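Local coordinates for beta-galactosidase (Trichoderma reesei, PDB 3OG2), which probably hydrolyses terminal non-reducing beta-D-galactose residues from beta-D-galactosides, as a member of glycoside hydrolase family 35, at residues Ser450-Val454 and Tyr466-Ile471; Gln726-Thr732 and Ile804-Thr810. All coordinates share one frame; numbering follows the deposited sequence. Where two conformers were deposited one is given.

From the N terminus the chain first builds the TIM-barrel catalytic domain of family 35, then a series of mostly beta domains in which both contacts lie. Contact 1 comes first and closes a short loop of 11 residues: it sits at the open end of the hairpin 450-459/462-467 and ties that hairpin's sheet to strand 470-476 of the next one. Contact 2 closes a much longer excursion of 71 residues, pairing strand 726-733 with strand 803-811 in a distal all-beta domain. The two loops neither nest nor cross but follow in series. Their centres lie about 68 Å apart, on opposite sides of the chain's centre.

Contact 1 (Ser450-Val454 and Tyr466-Ile471); sequences SKIHV and YSTAEI
Val454 and Ser467 form an antiparallel hydrogen-bonded pair toward the open end of the beta hairpin 450-459/462-467. Val454 N reaches Ser467 O at 3.1 Å, and Ser467 N returns to Val454 O at 2.9 Å. Beyond this pair the strands part: Thr468 and Ala469 lead the chain out of the hairpin's sheet into strand 470-476 of another, and side chains and bridging waters take over from backbone pairing. One water donates to both Ile452 O and Ala469 O.

The chief substitute is Glu470. With CG anti to its carbonyl carbon (chi1 -68°) and the chain extended beyond it, the carboxylate reaches back to strand 450-454, where OE2 accepts Ile452 N at 2.9 Å (159° at the hydrogen) from above the carboxylate plane. Lys451 crosses this side chain at about a right angle; its NZ lies 4.0 Å from Glu470 OE1, too far for a salt bridge, and a water accepting from NZ and donating to OE1 spans the interval. His453 ND1 makes a weak bond to Thr468 O at 2.8 Å, met at the ring edge, while Thr468 CB lies off-centre over the ring, 4.2 Å from the His453 centroid. On the face carrying Ser467, Val454 CG2 touches Ile471 CD1 at 3.8 Å.

A second shell positions these groups. Lys309 forms a salt bridge with Glu470 OE2, Glu491 and Asp449 hold Lys451 NZ, and Tyr423 OH bonds His453 NE2. Across the two-residue link between the strands, Ser467 OG donates to Ala469 O at 2.8 Å.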
loop_
_atom_site.group_PDB
_atom_site.type_symbol
_atom_site.label_atom_id
_atom_site.label_comp_id
_atom_site.label_asym_id
_atom_site.label_seq_id
_atom_site.Cartn_x
_atom_site.Cartn_y
_atom_site.Cartn_z
ATOM N N SER A 450 -15.651 12.761 -14.792
ATOM C CA SER A 450 -14.820 13.710 -15.564
ATOM C C SER A 450 -14.370 12.983 -16.822
ATOM O O SER A 450 -14.144 11.783 -16.802
ATOM C CB SER A 450 -13.630 14.123 -14.709
ATOM O OG SER A 450 -12.755 14.972 -15.421
ATOM N N LYS A 451 -14.265 13.718 -17.927
ATOM C CA LYS A 451 -13.913 13.096 -19.195
ATOM C C LYS A 451 -12.761 13.825 -19.819
ATOM O O LYS A 451 -12.622 15.013 -19.574
ATOM C CB LYS A 451 -15.089 13.142 -20.182
ATOM C CG LYS A 451 -16.217 12.261 -19.608
ATOM C CD LYS A 451 -17.038 11.559 -20.651
ATOM C CE LYS A 451 -18.304 11.036 -19.974
ATOM N NZ LYS A 451 -18.068 9.629 -19.531
ATOM N N ILE A 452 -12.008 13.125 -20.639
ATOM C CA ILE A 452 -11.025 13.738 -21.510
ATOM C C ILE A 452 -11.522 13.591 -22.946
ATOM O O ILE A 452 -11.694 12.503 -23.478
ATOM C CB ILE A 452 -9.622 13.136 -21.337
ATOM C CG1 ILE A 452 -9.392 12.794 -19.862
ATOM C CG2 ILE A 452 -8.569 14.061 -21.944
ATOM C CD1 ILE A 452 -8.144 13.353 -19.206
ATOM N N HIS A 453 -11.782 14.748 -23.586
ATOM C CA HIS A 453 -12.098 14.795 -25.014
ATOM C C HIS A 453 -10.809 15.127 -25.755
ATOM O O HIS A 453 -9.917 15.764 -25.186
ATOM C CB HIS A 453 -13.168 15.816 -25.332
ATOM C CG HIS A 453 -14.436 15.635 -24.558
ATOM N ND1 HIS A 453 -14.999 14.399 -24.259
ATOM C CD2 HIS A 453 -15.284 16.530 -24.034
ATOM C CE1 HIS A 453 -16.140 14.573 -23.573
ATOM N NE2 HIS A 453 -16.324 15.873 -23.417
ATOM N N VAL A 454 -10.680 14.691 -27.009
ATOM C CA VAL A 454 -9.455 14.942 -27.755
ATOM C C VAL A 454 -9.737 15.517 -29.132
ATOM O O VAL A 454 -10.796 15.312 -29.719
ATOM C CB VAL A 454 -8.617 13.642 -27.931
ATOM C CG1 VAL A 454 -8.157 13.088 -26.578
ATOM C CG2 VAL A 454 -9.382 12.557 -28.663
ATOM N N TYR A 466 -11.667 14.471 -33.938
ATOM C CA TYR A 466 -12.035 14.688 -32.531
ATOM C C TYR A 466 -12.667 13.404 -32.016
ATOM O O TYR A 466 -13.163 12.597 -32.815
ATOM C CB TYR A 466 -12.967 15.877 -32.321
ATOM C CG TYR A 466 -14.264 15.768 -33.119
ATOM C CD1 TYR A 466 -15.370 15.079 -32.648
ATOM C CD2 TYR A 466 -14.367 16.389 -34.376
ATOM C CE1 TYR A 466 -16.573 14.975 -33.364
ATOM C CE2 TYR A 466 -15.555 16.280 -35.101
ATOM C CZ TYR A 466 -16.635 15.590 -34.592
ATOM O OH TYR A 466 -17.763 15.519 -35.397
ATOM N N SER A 467 -12.709 13.300 -30.708
ATOM C CA SER A 467 -13.593 12.306 -30.092
ATOM C C SER A 467 -14.085 12.810 -28.750
ATOM O O SER A 467 -13.251 13.327 -27.962
ATOM C CB SER A 467 -12.836 10.992 -29.875
ATOM O OG SER A 467 -13.707 10.046 -29.235
ATOM N N THR A 468 -15.376 12.658 -28.490
ATOM C CA THR A 468 -15.895 12.945 -27.173
ATOM C C THR A 468 -15.795 11.685 -26.318
ATOM O O THR A 468 -15.564 11.761 -25.094
ATOM C CB THR A 468 -17.350 13.423 -27.195
ATOM O OG1 THR A 468 -18.192 12.361 -27.676
ATOM C CG2 THR A 468 -17.545 14.583 -28.183
ATOM N N ALA A 469 -15.916 10.512 -26.937
ATOM C CA ALA A 469 -15.731 9.294 -26.139
ATOM C C ALA A 469 -14.284 9.127 -25.740
ATOM O O ALA A 469 -13.382 9.560 -26.476
ATOM C CB ALA A 469 -16.164 8.114 -27.035
ATOM N N GLU A 470 -14.069 8.464 -24.613
ATOM C CA GLU A 470 -12.717 8.294 -24.119
ATOM C C GLU A 470 -12.041 7.110 -24.767
ATOM O O GLU A 470 -12.675 6.140 -25.182
ATOM C CB GLU A 470 -12.804 8.166 -22.578
ATOM C CG GLU A 470 -13.257 9.538 -22.009
ATOM C CD GLU A 470 -13.201 9.616 -20.505
ATOM O OE1 GLU A 470 -14.113 9.044 -19.832
ATOM O OE2 GLU A 470 -12.229 10.261 -20.020
ATOM N N ILE A 471 -10.732 7.214 -24.892
ATOM C CA ILE A 471 -9.942 6.169 -25.515
ATOM C C ILE A 471 -9.460 5.212 -24.442
ATOM O O ILE A 471 -8.884 5.642 -23.434
ATOM C CB ILE A 471 -8.736 6.800 -26.219
ATOM C CG1 ILE A 471 -9.173 7.614 -27.426
ATOM C CG2 ILE A 471 -7.716 5.748 -26.676
ATOM C CD1 ILE A 471 -8.921 9.049 -27.408
HETATM O O HOH W 1 -16.346 8.218 -21.189
HETATM O O HOH W 2 -9.648 9.688 -23.837
HETATM O O HOH W 3 -11.190 11.244 -25.644
#

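Contact 2 (Gln726-Thr732 and Ile804-Thr810); sequences QQLFLST and ILDYALT
Phe729 and Ala808 sit at the middle of an antiparallel ladder interrupted near one end by a classic beta bulge, where Leu805 and Asp806 both face Ser731. Strand 803-811 is an edge strand of a three-stranded sheet, with 726-733 in the middle, one layer of a beta sandwich.

Backbone bonds come in pairs at Gln727 with Thr810 and at Phe729 with Ala808; Phe729 N reaches Ala808 O at 2.8 Å. At the bulge, Ser731 O takes Leu805 N at 2.8 Å and, weakly, Asp806 N at 3.5 Å.

Apolar contacts line the face that packs on strand 775-782. Leu730 CD1 lies 4.0 Å from both Ile804 CG2 and Tyr807 CB, and Leu728 CB meets Leu809 CD1. A chi1 of 66°, with CG between the backbone N and the carbonyl carbon, carries the Tyr807 ring away toward Trp821, whose NE1 is hydrogen-bonded to Tyr807 OH.

On the other face, the Phe729 ring turns its edge to Asp806, CE2 to OD2 4.1 Å, with ring and carboxylate planes 86° apart. Replacing Phe729 by an alanine would probably leave Asp806 CB and its carboxylate without their ring neighbour, opening a gap that extends toward Asn762 and Ser764. Ser731 OG on this face bonds Asn762 OD1. A water donates to the backbone Gln727 O at 3.0 Å and also bonds Thr810 OG1, 3.0 Å away.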
loop_
_atom_site.group_PDB
_atom_site.type_symbol
_atom_site.label_atom_id
_atom_site.label_comp_id
_atom_site.label_asym_id
_atom_site.label_seq_id
_atom_site.Cartn_x
_atom_site.Cartn_y
_atom_site.Cartn_z
ATOM N N GLN A 726 -0.658 1.633 51.100
ATOM C CA GLN A 726 0.213 2.536 50.358
ATOM C C GLN A 726 -0.556 2.991 49.126
ATOM O O GLN A 726 -1.482 2.294 48.720
ATOM C CB GLN A 726 1.528 1.829 50.030
ATOM C CG GLN A 726 2.238 1.545 51.379
ATOM C CD GLN A 726 3.667 1.146 51.274
ATOM O OE1 GLN A 726 4.404 1.142 52.251
ATOM N NE2 GLN A 726 4.120 0.827 50.055
ATOM N N GLN A 727 -0.120 4.129 48.594
ATOM C CA GLN A 727 -0.778 4.686 47.442
ATOM C C GLN A 727 0.246 4.681 46.307
ATOM O O GLN A 727 1.352 5.180 46.471
ATOM C CB GLN A 727 -1.252 6.106 47.736
ATOM C CG GLN A 727 -2.287 6.175 48.877
ATOM C CD GLN A 727 -3.554 5.382 48.715
ATOM O OE1 GLN A 727 -4.160 5.005 49.758
ATOM N NE2 GLN A 727 -3.988 5.118 47.477
ATOM N N LEU A 728 -0.167 4.128 45.180
ATOM C CA LEU A 728 0.692 4.072 44.011
ATOM C C LEU A 728 0.132 4.930 42.880
ATOM O O LEU A 728 -1.042 4.821 42.508
ATOM C CB LEU A 728 0.729 2.607 43.519
ATOM C CG LEU A 728 1.487 2.394 42.211
ATOM C CD1 LEU A 728 2.967 2.695 42.430
ATOM C CD2 LEU A 728 1.225 0.944 41.773
ATOM N N PHE A 729 0.964 5.773 42.324
ATOM C CA PHE A 729 0.679 6.588 41.149
ATOM C C PHE A 729 1.540 5.992 40.073
ATOM O O PHE A 729 2.757 5.816 40.322
ATOM C CB PHE A 729 1.055 8.068 41.391
ATOM C CG PHE A 729 1.157 8.832 40.088
ATOM C CD1 PHE A 729 -0.002 9.080 39.368
ATOM C CD2 PHE A 729 2.387 9.279 39.628
ATOM C CE1 PHE A 729 0.079 9.776 38.185
ATOM C CE2 PHE A 729 2.472 9.992 38.444
ATOM C CZ PHE A 729 1.306 10.252 37.738
ATOM N N LEU A 730 0.977 5.677 38.940
ATOM C CA LEU A 730 1.743 5.118 37.843
ATOM C C LEU A 730 1.359 5.732 36.509
ATOM O O LEU A 730 0.214 5.696 36.092
ATOM C CB LEU A 730 1.438 3.638 37.845
ATOM C CG LEU A 730 2.302 2.692 37.119
ATOM C CD1 LEU A 730 3.769 2.662 37.575
ATOM C CD2 LEU A 730 1.679 1.299 37.293
ATOM N N SER A 731 2.317 6.357 35.844
ATOM C CA SER A 731 2.114 6.978 34.550
ATOM C C SER A 731 2.751 6.106 33.492
ATOM O O SER A 731 3.987 5.914 33.513
ATOM C CB SER A 731 2.685 8.401 34.593
ATOM O OG SER A 731 2.496 9.052 33.347
ATOM N N THR A 732 1.916 5.508 32.648
ATOM C CA THR A 732 2.415 4.606 31.595
ATOM C C THR A 732 2.211 5.181 30.225
ATOM O O THR A 732 1.340 6.029 29.977
ATOM C CB THR A 732 1.770 3.198 31.711
ATOM O OG1 THR A 732 0.322 3.345 31.638
ATOM C CG2 THR A 732 2.141 2.493 33.003
ATOM N N ILE A 804 7.219 3.218 31.574
ATOM C CA ILE A 804 6.726 3.980 32.728
ATOM C C ILE A 804 7.381 5.344 32.686
ATOM O O ILE A 804 8.594 5.466 32.747
ATOM C CB ILE A 804 7.017 3.247 34.048
ATOM C CG1 ILE A 804 6.261 1.895 34.076
ATOM C CG2 ILE A 804 6.677 4.112 35.263
ATOM C CD1 ILE A 804 6.724 0.951 35.161
ATOM N N LEU A 805 6.543 6.383 32.552
ATOM C CA LEU A 805 7.040 7.765 32.508
ATOM C C LEU A 805 7.292 8.298 33.893
ATOM O O LEU A 805 8.138 9.198 34.050
ATOM C CB LEU A 805 5.946 8.662 31.865
ATOM C CG LEU A 805 5.600 8.312 30.435
ATOM C CD1 LEU A 805 4.553 9.293 29.915
ATOM C CD2 LEU A 805 6.849 8.343 29.581
ATOM N N ASP A 806 6.512 7.887 34.886
ATOM C CA ASP A 806 6.629 8.470 36.213
ATOM C C ASP A 806 5.899 7.543 37.155
ATOM O O ASP A 806 5.015 6.761 36.754
ATOM C CB ASP A 806 5.955 9.855 36.290
ATOM C CG ASP A 806 6.446 10.703 37.439
ATOM O OD1 ASP A 806 7.330 10.246 38.197
ATOM O OD2 ASP A 806 5.979 11.849 37.552
ATOM N N TYR A 807 6.228 7.604 38.427
ATOM C CA TYR A 807 5.506 6.885 39.462
ATOM C C TYR A 807 5.778 7.547 40.807
ATOM O O TYR A 807 6.743 8.257 40.982
ATOM C CB TYR A 807 5.938 5.412 39.519
ATOM C CG TYR A 807 7.360 5.173 39.943
ATOM C CD1 TYR A 807 7.729 5.004 41.300
ATOM C CD2 TYR A 807 8.375 5.103 38.996
ATOM C CE1 TYR A 807 9.024 4.794 41.707
ATOM C CE2 TYR A 807 9.693 4.877 39.372
ATOM C CZ TYR A 807 9.994 4.738 40.706
ATOM O OH TYR A 807 11.291 4.492 41.057
ATOM N N ALA A 808 4.937 7.174 41.757
ATOM C CA ALA A 808 5.174 7.622 43.131
ATOM C C ALA A 808 4.502 6.565 44.012
ATOM O O ALA A 808 3.336 6.215 43.770
ATOM C CB ALA A 808 4.579 8.981 43.425
ATOM N N LEU A 809 5.203 6.081 44.984
ATOM C CA LEU A 809 4.627 5.125 45.943
ATOM C C LEU A 809 4.757 5.784 47.310
ATOM O O LEU A 809 5.881 6.140 47.708
ATOM C CB LEU A 809 5.422 3.824 45.891
ATOM C CG LEU A 809 4.867 2.739 46.840
ATOM C CD1 LEU A 809 3.418 2.371 46.545
ATOM C CD2 LEU A 809 5.748 1.493 46.737
ATOM N N THR A 810 3.655 5.949 48.022
ATOM C CA THR A 810 3.695 6.685 49.274
ATOM C C THR A 810 3.033 5.838 50.370
ATOM O O THR A 810 2.066 5.108 50.112
ATOM C CB THR A 810 3.002 8.068 49.172
ATOM O OG1 THR A 810 1.713 7.859 48.561
ATOM C CG2 THR A 810 3.752 9.073 48.306
HETATM O O HOH W 4 1.521 8.024 45.567
#